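Putative secreted cellulose binding protein (Streptomyces coelicolor, PDB 4OY7) catalyses the copper-dependent oxidative cleavage of glycosidic bonds in cellulose, this chain being the catalytic AA10 domain of a longer secreted protein. Local coordinates at residues A[29-34]-A[84-89]; A[92-97]-A[189-194]; A[111-116]-A[137-142]. One frame throughout, in Å; residues are numbered along the deposited sequence. Where two conformers were deposited one is given.

Interaction 1 of 3, residues A[29-34]-A[84-89]; sequences NPACQA and AARSDW
A31, at the start of helix 30-39, packs into a loop that wraps back on itself through R86, D88 and W89, a helix-to-loop contact that sets the first turn of helix 30-39 against the loop leading into strand 92-94. The methyl group of A31 is its centre: CB lies over one face of the W89 indole, 3.7 Å from CD2, in a CH-pi contact displaced toward the rim of the ring system. The indole is kept from turning by its own loop, since NE1 donates almost straight, in the ring plane, to O of A84 at 3.0 Å.

The same methyl touches the R86-D88 salt bridge, with CB 3.5 Å from OD1 of D88. R86 grips the carboxylate side-on: NE goes to OD1 and NH2 to OD2, each on a syn lone pair and within 2° of the guanidinium plane. A bend at chi3 (71°) turns the guanidinium back to its partner, and A31 CA sits over one face of the guanidinium, toward its rim. Farther along the helix, A34 CB approaches R86 NH1 to 3.4 Å, while P30 CG rests against OD2 of D88 at 3.6 Å.

N29 uses the two ends of its amide differently: one reaches the loop, the other caps the helix. ND2 donates in the carbonyl plane to O of D88 (2.9 Å), and OD1 accepts from N of C32 on a lone pair (3.0 Å). With CG anti to the backbone N (chi1 172°), the amide can reach both partners. Beyond the contact, C32 is disulfide-bonded to C14 of helix 10-18, and R10 makes a cation-pi contact with W89. This is an asparagine N-cap whose second amide arm pins a loop to the first turn of the helix.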
loop_
_atom_site.group_PDB
_atom_site.type_symbol
_atom_site.label_atom_id
_atom_site.label_comp_id
_atom_site.label_asym_id
_atom_site.label_seq_id
_atom_site.Cartn_x
_atom_site.Cartn_y
_atom_site.Cartn_z
ATOM N N ASN A 29 12.043 5.268 11.943
ATOM C CA ASN A 29 11.451 6.257 11.068
ATOM C C ASN A 29 10.381 7.034 11.844
ATOM O O ASN A 29 9.546 6.451 12.529
ATOM C CB ASN A 29 10.862 5.621 9.806
ATOM C CG ASN A 29 10.068 6.622 8.976
ATOM O OD1 ASN A 29 8.924 6.912 9.280
ATOM N ND2 ASN A 29 10.669 7.130 7.914
ATOM N N PRO A 30 10.408 8.364 11.762
ATOM C CA PRO A 30 9.517 9.119 12.659
ATOM C C PRO A 30 8.033 9.008 12.345
ATOM O O PRO A 30 7.213 9.066 13.251
ATOM C CB PRO A 30 10.005 10.575 12.509
ATOM C CG PRO A 30 10.864 10.578 11.292
ATOM C CD PRO A 30 11.464 9.211 11.184
ATOM N N ALA A 31 7.673 8.887 11.071
ATOM C CA ALA A 31 6.287 8.672 10.705
ATOM C C ALA A 31 5.818 7.280 11.208
ATOM O O ALA A 31 4.704 7.125 11.665
ATOM C CB ALA A 31 6.082 8.816 9.209
ATOM N N CYS A 32 6.691 6.282 11.125
ATOM C CA CYS A 32 6.406 4.963 11.660
ATOM C C CYS A 32 6.254 4.980 13.174
ATOM O O CYS A 32 5.343 4.373 13.712
ATOM C CB CYS A 32 7.480 3.960 11.240
ATOM S SG CYS A 32 7.620 3.650 9.464
ATOM N N GLN A 33 7.141 5.686 13.865
ATOM C CA GLN A 33 6.999 5.840 15.315
ATOM C C GLN A 33 5.672 6.504 15.671
ATOM O O GLN A 33 4.986 6.067 16.600
ATOM C CB GLN A 33 8.157 6.639 15.913
ATOM C CG GLN A 33 8.062 6.744 17.430
ATOM C CD GLN A 33 8.123 5.387 18.113
ATOM O OE1 GLN A 33 7.165 4.954 18.765
ATOM N NE2 GLN A 33 9.249 4.703 17.954
ATOM N N ALA A 34 5.297 7.544 14.929
ATOM C CA ALA A 34 4.054 8.255 15.202
ATOM C C ALA A 34 2.852 7.352 14.995
ATOM O O ALA A 34 1.929 7.373 15.805
ATOM C CB ALA A 34 3.933 9.494 14.328
ATOM N N ALA A 84 -1.895 9.472 7.749
ATOM C CA ALA A 84 -1.261 10.757 8.084
ATOM C C ALA A 84 -0.585 11.370 6.870
ATOM O O ALA A 84 0.219 10.734 6.195
ATOM C CB ALA A 84 -0.266 10.574 9.224
ATOM N N ALA A 85 -0.949 12.613 6.590
ATOM C CA ALA A 85 -0.450 13.326 5.424
ATOM C C ALA A 85 0.898 13.973 5.779
ATOM O O ALA A 85 0.988 15.185 6.122
ATOM C CB ALA A 85 -1.463 14.379 4.973
ATOM N N ARG A 86 1.931 13.132 5.719
ATOM C CA ARG A 86 3.296 13.481 6.110
ATOM C C ARG A 86 4.245 13.146 4.970
ATOM O O ARG A 86 3.988 12.222 4.191
ATOM C CB ARG A 86 3.717 12.624 7.307
ATOM C CG ARG A 86 2.987 12.886 8.583
ATOM C CD ARG A 86 3.348 11.867 9.644
ATOM N NE ARG A 86 4.709 12.111 10.098
ATOM C CZ ARG A 86 5.063 12.307 11.360
ATOM N NH1 ARG A 86 4.164 12.295 12.342
ATOM N NH2 ARG A 86 6.340 12.510 11.641
ATOM N N SER A 87 5.346 13.880 4.892
ATOM C CA SER A 87 6.342 13.637 3.847
ATOM C C SER A 87 7.527 12.795 4.316
ATOM O O SER A 87 8.455 12.551 3.530
ATOM C CB SER A 87 6.849 14.973 3.330
ATOM O OG SER A 87 7.555 15.680 4.323
ATOM N N ASP A 88 7.501 12.350 5.565
ATOM C CA ASP A 88 8.651 11.658 6.170
ATOM C C ASP A 88 8.443 10.136 6.314
ATOM O O ASP A 88 9.263 9.482 6.953
ATOM C CB ASP A 88 9.107 12.325 7.492
ATOM C CG ASP A 88 8.017 12.367 8.570
ATOM O OD1 ASP A 88 6.832 12.087 8.262
ATOM O OD2 ASP A 88 8.376 12.617 9.747
ATOM N N TRP A 89 7.398 9.573 5.713
ATOM C CA TRP A 89 7.225 8.130 5.674
ATOM C C TRP A 89 8.403 7.494 4.921
ATOM O O TRP A 89 9.068 8.175 4.123
ATOM C CB TRP A 89 5.946 7.752 4.932
ATOM C CG TRP A 89 4.650 8.042 5.613
ATOM C CD1 TRP A 89 3.807 9.104 5.383
ATOM C CD2 TRP A 89 3.997 7.232 6.598
ATOM N NE1 TRP A 89 2.695 9.004 6.168
ATOM C CE2 TRP A 89 2.790 7.883 6.947
ATOM C CE3 TRP A 89 4.336 6.051 7.259
ATOM C CZ2 TRP A 89 1.878 7.340 7.879
ATOM C CZ3 TRP A 89 3.451 5.526 8.181
ATOM C CH2 TRP A 89 2.237 6.199 8.521
#

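Interaction 2 of 3, residues A[92-97]-A[189-194]; sequences THLTSG and SDVVFD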
loop_
_atom_site.group_PDB
_atom_site.type_symbol
_atom_site.label_atom_id
_atom_site.label_comp_id
_atom_site.label_asym_id
_atom_site.label_seq_id
_atom_site.Cartn_x
_atom_site.Cartn_y
_atom_site.Cartn_z
ATOM N N THR A 92 10.189 4.363 -1.427
ATOM C CA THR A 92 10.948 3.665 -2.446
ATOM C C THR A 92 11.367 4.651 -3.535
ATOM O O THR A 92 10.541 5.399 -4.062
ATOM C CB THR A 92 10.112 2.546 -3.063
ATOM O OG1 THR A 92 9.671 1.653 -2.027
ATOM C CG2 THR A 92 10.944 1.734 -4.080
ATOM N N HIS A 93 12.652 4.603 -3.864
ATOM C CA HIS A 93 13.224 5.475 -4.877
ATOM C C HIS A 93 13.060 4.814 -6.238
ATOM O O HIS A 93 13.485 3.666 -6.433
ATOM C CB HIS A 93 14.698 5.749 -4.526
ATOM C CG HIS A 93 14.853 6.534 -3.262
ATOM N ND1 HIS A 93 15.283 7.846 -3.250
ATOM C CD2 HIS A 93 14.609 6.204 -1.971
ATOM C CE1 HIS A 93 15.291 8.290 -2.003
ATOM N NE2 HIS A 93 14.872 7.319 -1.211
ATOM N N LEU A 94 12.414 5.541 -7.158
ATOM C CA LEU A 94 12.081 5.031 -8.496
ATOM C C LEU A 94 12.610 5.892 -9.605
ATOM O O LEU A 94 12.871 7.072 -9.419
ATOM C CB LEU A 94 10.572 5.011 -8.685
ATOM C CG LEU A 94 9.780 4.195 -7.682
ATOM C CD1 LEU A 94 8.301 4.292 -7.981
ATOM C CD2 LEU A 94 10.249 2.760 -7.739
ATOM N N THR A 95 12.716 5.288 -10.794
ATOM C CA THR A 95 13.092 6.021 -11.983
ATOM C C THR A 95 11.871 6.166 -12.873
ATOM O O THR A 95 11.338 5.173 -13.405
ATOM C CB THR A 95 14.224 5.322 -12.731
ATOM O OG1 THR A 95 15.321 5.109 -11.835
ATOM C CG2 THR A 95 14.711 6.192 -13.904
ATOM N N SER A 96 11.460 7.416 -13.086
ATOM C CA SER A 96 10.402 7.706 -14.033
ATOM C C SER A 96 10.824 7.187 -15.412
ATOM O O SER A 96 11.940 7.416 -15.867
ATOM C CB SER A 96 10.160 9.213 -14.089
ATOM O OG SER A 96 9.175 9.548 -15.033
ATOM N N GLY A 97 9.922 6.442 -16.038
ATOM C CA GLY A 97 10.172 5.830 -17.323
ATOM C C GLY A 97 10.614 4.372 -17.284
ATOM O O GLY A 97 10.580 3.716 -18.319
ATOM N N SER A 189 1.692 3.138 -1.071
ATOM C CA SER A 189 3.153 3.090 -1.120
ATOM C C SER A 189 3.715 4.471 -1.473
ATOM O O SER A 189 3.472 5.013 -2.541
ATOM C CB SER A 189 3.590 2.089 -2.175
ATOM O OG SER A 189 3.057 0.800 -1.903
ATOM N N ASP A 190 4.494 5.019 -0.548
ATOM C CA ASP A 190 5.218 6.239 -0.788
ATOM C C ASP A 190 6.415 5.987 -1.678
ATOM O O ASP A 190 7.197 5.043 -1.442
ATOM C CB ASP A 190 5.688 6.829 0.531
ATOM C CG ASP A 190 4.536 7.320 1.374
ATOM O OD1 ASP A 190 4.157 6.596 2.298
ATOM O OD2 ASP A 190 3.958 8.384 1.075
ATOM N N VAL A 191 6.577 6.823 -2.697
ATOM C CA VAL A 191 7.681 6.687 -3.657
ATOM C C VAL A 191 8.246 8.070 -3.950
ATOM O O VAL A 191 7.621 9.105 -3.612
ATOM C CB VAL A 191 7.245 5.998 -4.968
ATOM C CG1 VAL A 191 6.573 4.663 -4.649
ATOM C CG2 VAL A 191 6.349 6.895 -5.813
ATOM N N VAL A 192 9.425 8.102 -4.550
ATOM C CA VAL A 192 9.982 9.350 -5.085
ATOM C C VAL A 192 10.617 9.040 -6.420
ATOM O O VAL A 192 11.341 8.049 -6.555
ATOM C CB VAL A 192 10.963 10.044 -4.105
ATOM C CG1 VAL A 192 12.070 9.111 -3.662
ATOM C CG2 VAL A 192 11.542 11.313 -4.708
ATOM N N PHE A 193 10.313 9.879 -7.408
ATOM C CA PHE A 193 10.870 9.750 -8.747
ATOM C C PHE A 193 12.143 10.590 -8.819
ATOM O O PHE A 193 12.162 11.724 -9.362
ATOM C CB PHE A 193 9.864 10.189 -9.815
ATOM C CG PHE A 193 8.670 9.281 -9.949
ATOM C CD1 PHE A 193 8.783 8.038 -10.580
ATOM C CD2 PHE A 193 7.428 9.680 -9.480
ATOM C CE1 PHE A 193 7.666 7.229 -10.716
ATOM C CE2 PHE A 193 6.312 8.877 -9.629
ATOM C CZ PHE A 193 6.445 7.643 -10.231
ATOM N N ASP A 194 13.226 10.029 -8.286
ATOM C CA ASP A 194 14.524 10.719 -8.284
ATOM C C ASP A 194 15.628 9.919 -8.972
ATOM O O ASP A 194 16.788 10.310 -8.928
ATOM C CB ASP A 194 14.948 11.093 -6.869
ATOM C CG ASP A 194 15.196 9.885 -5.975
ATOM O OD1 ASP A 194 14.947 8.718 -6.392
ATOM O OD2 ASP A 194 15.629 10.114 -4.811
HETATM O O HOH W 1 7.154 2.291 -1.296
#
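L94 and V191 form the close-packed side of this parallel strand pair, in which 92-94 runs beside 189-193. L94 CD1 comes within 3.6 Å of V191 CB and also lies near both valine methyls, and L94 CB comes to 4.0 Å from CD1 of F193 on the same side of the sheet. Backbone bonds tie the strands: T92 N to D190 O, V192 N to T92 O, and L94 N to V192 O at 2.8 Å.

The other face, bearing H93 and V192, is the more exposed one. V192 CG1, placed between its backbone N and carbonyl carbon (chi1 54°), lies over one face of the imidazole, 3.7 Å from the ring centroid. At the ring edge ND1 donates to D194 OD2 at 2.8 Å, on the syn lone pair but with a bent N-H angle of 145°; the carboxylate is turned 30° from the ring, and OD1 receives only a weak second bond. Water adds a further link at the start of the pair, accepting from T92 OG1 and donating to D190 O. Strand 168-178 flanks strand 184-193, so the short 92-94 strand is a parallel edge addition to an otherwise antiparallel sheet of the LPMO beta-sandwich.

Interaction 3 of 3, residues A[111-116]-A[137-142]; sequences PGDFRV and IQTVTN
Strands 112-116 and 137-141 run antiparallel, with hydrogen-bonded pairs F114-V140 and V116-Q138 and a classic beta bulge where I137 and Q138 both face V116. The V116 carbonyl accepts from I137 N at 2.9 Å and more weakly from Q138 N.

At the other end N142 grips G112 twice: its backbone N donates to G112 O, and its OD1 takes the G112 N-H at 2.9 Å from above the carbonyl plane. One face of the pair carries D113, T139 and T141. T141 OG1, anti to its carbonyl carbon (chi1 -57°), donates to D113 OD1 at 2.8 Å from well above the carboxylate plane, while T139 CG2 meets D113 CB at 3.7 Å. A leucine in place of D113 would probably leave the T141 hydroxyl without its acceptor and put an apolar branch beside it. On the opposite face V116 CG2 lies 3.7 Å from Q138 OE1, which accepts from W158 NE1.

F114 and V140 also point that way, toward strand 155-161 of the other sheet; the F114 ring stacks on W176 and meets W158. P111 follows the copper ligand H110, and strand 168-178 pairs with the far side of strand 112-119.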
loop_
_atom_site.group_PDB
_atom_site.type_symbol
_atom_site.label_atom_id
_atom_site.label_comp_id
_atom_site.label_asym_id
_atom_site.label_seq_id
_atom_site.Cartn_x
_atom_site.Cartn_y
_atom_site.Cartn_z
ATOM N N PRO A 111 -8.399 -15.053 -5.701
ATOM C CA PRO A 111 -8.545 -14.611 -7.081
ATOM C C PRO A 111 -9.074 -13.149 -7.188
ATOM O O PRO A 111 -9.787 -12.679 -6.315
ATOM C CB PRO A 111 -9.573 -15.591 -7.636
ATOM C CG PRO A 111 -10.449 -15.892 -6.464
ATOM C CD PRO A 111 -9.524 -15.899 -5.268
ATOM N N GLY A 112 -8.683 -12.425 -8.238
ATOM C CA GLY A 112 -9.132 -11.043 -8.431
ATOM C C GLY A 112 -8.144 -10.167 -9.180
ATOM O O GLY A 112 -7.161 -10.671 -9.774
ATOM N N ASP A 113 -8.447 -8.867 -9.172
ATOM C CA ASP A 113 -7.697 -7.816 -9.877
ATOM C C ASP A 113 -6.965 -6.942 -8.893
ATOM O O ASP A 113 -7.500 -6.588 -7.813
ATOM C CB ASP A 113 -8.631 -6.859 -10.637
ATOM C CG ASP A 113 -9.306 -7.463 -11.813
ATOM O OD1 ASP A 113 -8.920 -8.542 -12.255
ATOM O OD2 ASP A 113 -10.250 -6.800 -12.309
ATOM N N PHE A 114 -5.774 -6.508 -9.283
ATOM C CA PHE A 114 -5.079 -5.442 -8.617
ATOM C C PHE A 114 -5.212 -4.169 -9.438
ATOM O O PHE A 114 -4.716 -4.083 -10.577
ATOM C CB PHE A 114 -3.621 -5.828 -8.446
ATOM C CG PHE A 114 -3.420 -6.994 -7.537
ATOM C CD1 PHE A 114 -3.408 -8.290 -8.027
ATOM C CD2 PHE A 114 -3.233 -6.798 -6.178
ATOM C CE1 PHE A 114 -3.227 -9.385 -7.184
ATOM C CE2 PHE A 114 -3.067 -7.880 -5.326
ATOM C CZ PHE A 114 -3.055 -9.174 -5.819
ATOM N N ARG A 115 -5.893 -3.186 -8.862
ATOM C CA ARG A 115 -6.095 -1.882 -9.519
ATOM C C ARG A 115 -5.026 -0.982 -8.988
ATOM O O ARG A 115 -5.024 -0.687 -7.776
ATOM C CB ARG A 115 -7.468 -1.327 -9.181
ATOM C CG ARG A 115 -8.600 -2.148 -9.752
ATOM C CD ARG A 115 -9.945 -1.710 -9.266
ATOM N NE ARG A 115 -11.028 -2.586 -9.701
ATOM C CZ ARG A 115 -12.287 -2.437 -9.328
ATOM N NH1 ARG A 115 -12.650 -1.407 -8.540
ATOM N NH2 ARG A 115 -13.204 -3.290 -9.789
ATOM N N VAL A 116 -4.165 -0.518 -9.887
ATOM C CA VAL A 116 -2.969 0.233 -9.517
ATOM C C VAL A 116 -3.103 1.692 -9.971
ATOM O O VAL A 116 -3.316 1.968 -11.153
ATOM C CB VAL A 116 -1.709 -0.409 -10.128
ATOM C CG1 VAL A 116 -0.462 0.398 -9.758
ATOM C CG2 VAL A 116 -1.568 -1.897 -9.730
ATOM N N ILE A 137 -3.537 3.472 -13.575
ATOM C CA ILE A 137 -2.475 3.286 -14.580
ATOM C C ILE A 137 -2.303 1.833 -15.035
ATOM O O ILE A 137 -1.742 1.576 -16.090
ATOM C CB ILE A 137 -1.123 3.915 -14.144
ATOM C CG1 ILE A 137 -0.548 3.315 -12.879
ATOM C CG2 ILE A 137 -1.260 5.440 -13.999
ATOM C CD1 ILE A 137 0.892 3.764 -12.642
ATOM N N GLN A 138 -2.856 0.886 -14.281
ATOM C CA GLN A 138 -2.768 -0.523 -14.618
ATOM C C GLN A 138 -3.802 -1.329 -13.839
ATOM O O GLN A 138 -4.080 -1.023 -12.684
ATOM C CB GLN A 138 -1.315 -0.977 -14.358
ATOM C CG GLN A 138 -1.085 -2.405 -13.980
ATOM C CD GLN A 138 0.359 -2.679 -13.601
ATOM O OE1 GLN A 138 0.794 -2.446 -12.464
ATOM N NE2 GLN A 138 1.083 -3.191 -14.542
ATOM N N THR A 139 -4.397 -2.341 -14.457
ATOM C CA THR A 139 -5.154 -3.338 -13.694
ATOM C C THR A 139 -4.558 -4.678 -14.024
ATOM O O THR A 139 -4.366 -4.952 -15.189
ATOM C CB THR A 139 -6.682 -3.324 -13.949
ATOM O OG1 THR A 139 -7.192 -2.007 -13.685
ATOM C CG2 THR A 139 -7.406 -4.291 -13.040
ATOM N N VAL A 140 -4.223 -5.475 -13.006
ATOM C CA VAL A 140 -3.546 -6.765 -13.180
ATOM C C VAL A 140 -4.476 -7.863 -12.707
ATOM O O VAL A 140 -4.761 -7.982 -11.510
ATOM C CB VAL A 140 -2.234 -6.823 -12.366
ATOM C CG1 VAL A 140 -1.489 -8.133 -12.608
ATOM C CG2 VAL A 140 -1.387 -5.620 -12.723
ATOM N N THR A 141 -4.926 -8.691 -13.644
ATOM C CA THR A 141 -5.891 -9.729 -13.336
ATOM C C THR A 141 -5.180 -11.041 -13.030
ATOM O O THR A 141 -4.468 -11.588 -13.886
ATOM C CB THR A 141 -6.902 -9.876 -14.492
ATOM O OG1 THR A 141 -7.550 -8.607 -14.728
ATOM C CG2 THR A 141 -7.927 -10.960 -14.157
ATOM N N ASN A 142 -5.376 -11.563 -11.818
ATOM C CA ASN A 142 -4.829 -12.874 -11.428
ATOM C C ASN A 142 -3.358 -13.097 -11.812
ATOM O O ASN A 142 -3.013 -14.040 -12.548
ATOM C CB ASN A 142 -5.720 -13.975 -11.999
ATOM C CG ASN A 142 -7.027 -14.076 -11.275
ATOM O OD1 ASN A 142 -7.048 -14.069 -10.044
ATOM N ND2 ASN A 142 -8.122 -14.180 -12.020
#

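Overall arrangement
The three contacts all lie within one catalytic domain. Interactions 1 and 2 are in series along the chain and adjoin, with centres about 17 Å apart and W89 CB packed 3.4 Å from D190 OD1; R10 reaches both, meeting the W89 ring and bridging to D190. Interaction 3 falls within the chain between 97 and 189, and its centre lies about 20 Å from that of interaction 2. Both belong to the same mixed sheet, linked through strand 168-178. Interactions 1 and 3 lie on opposite sides of the chain's centre, about 28 Å between centres. The helix and loop of interaction 1 thus adjoin the sheet at strand 184-193, and the sheet runs on through 168-178 to strand 112-119, which begins just after copper ligand H110.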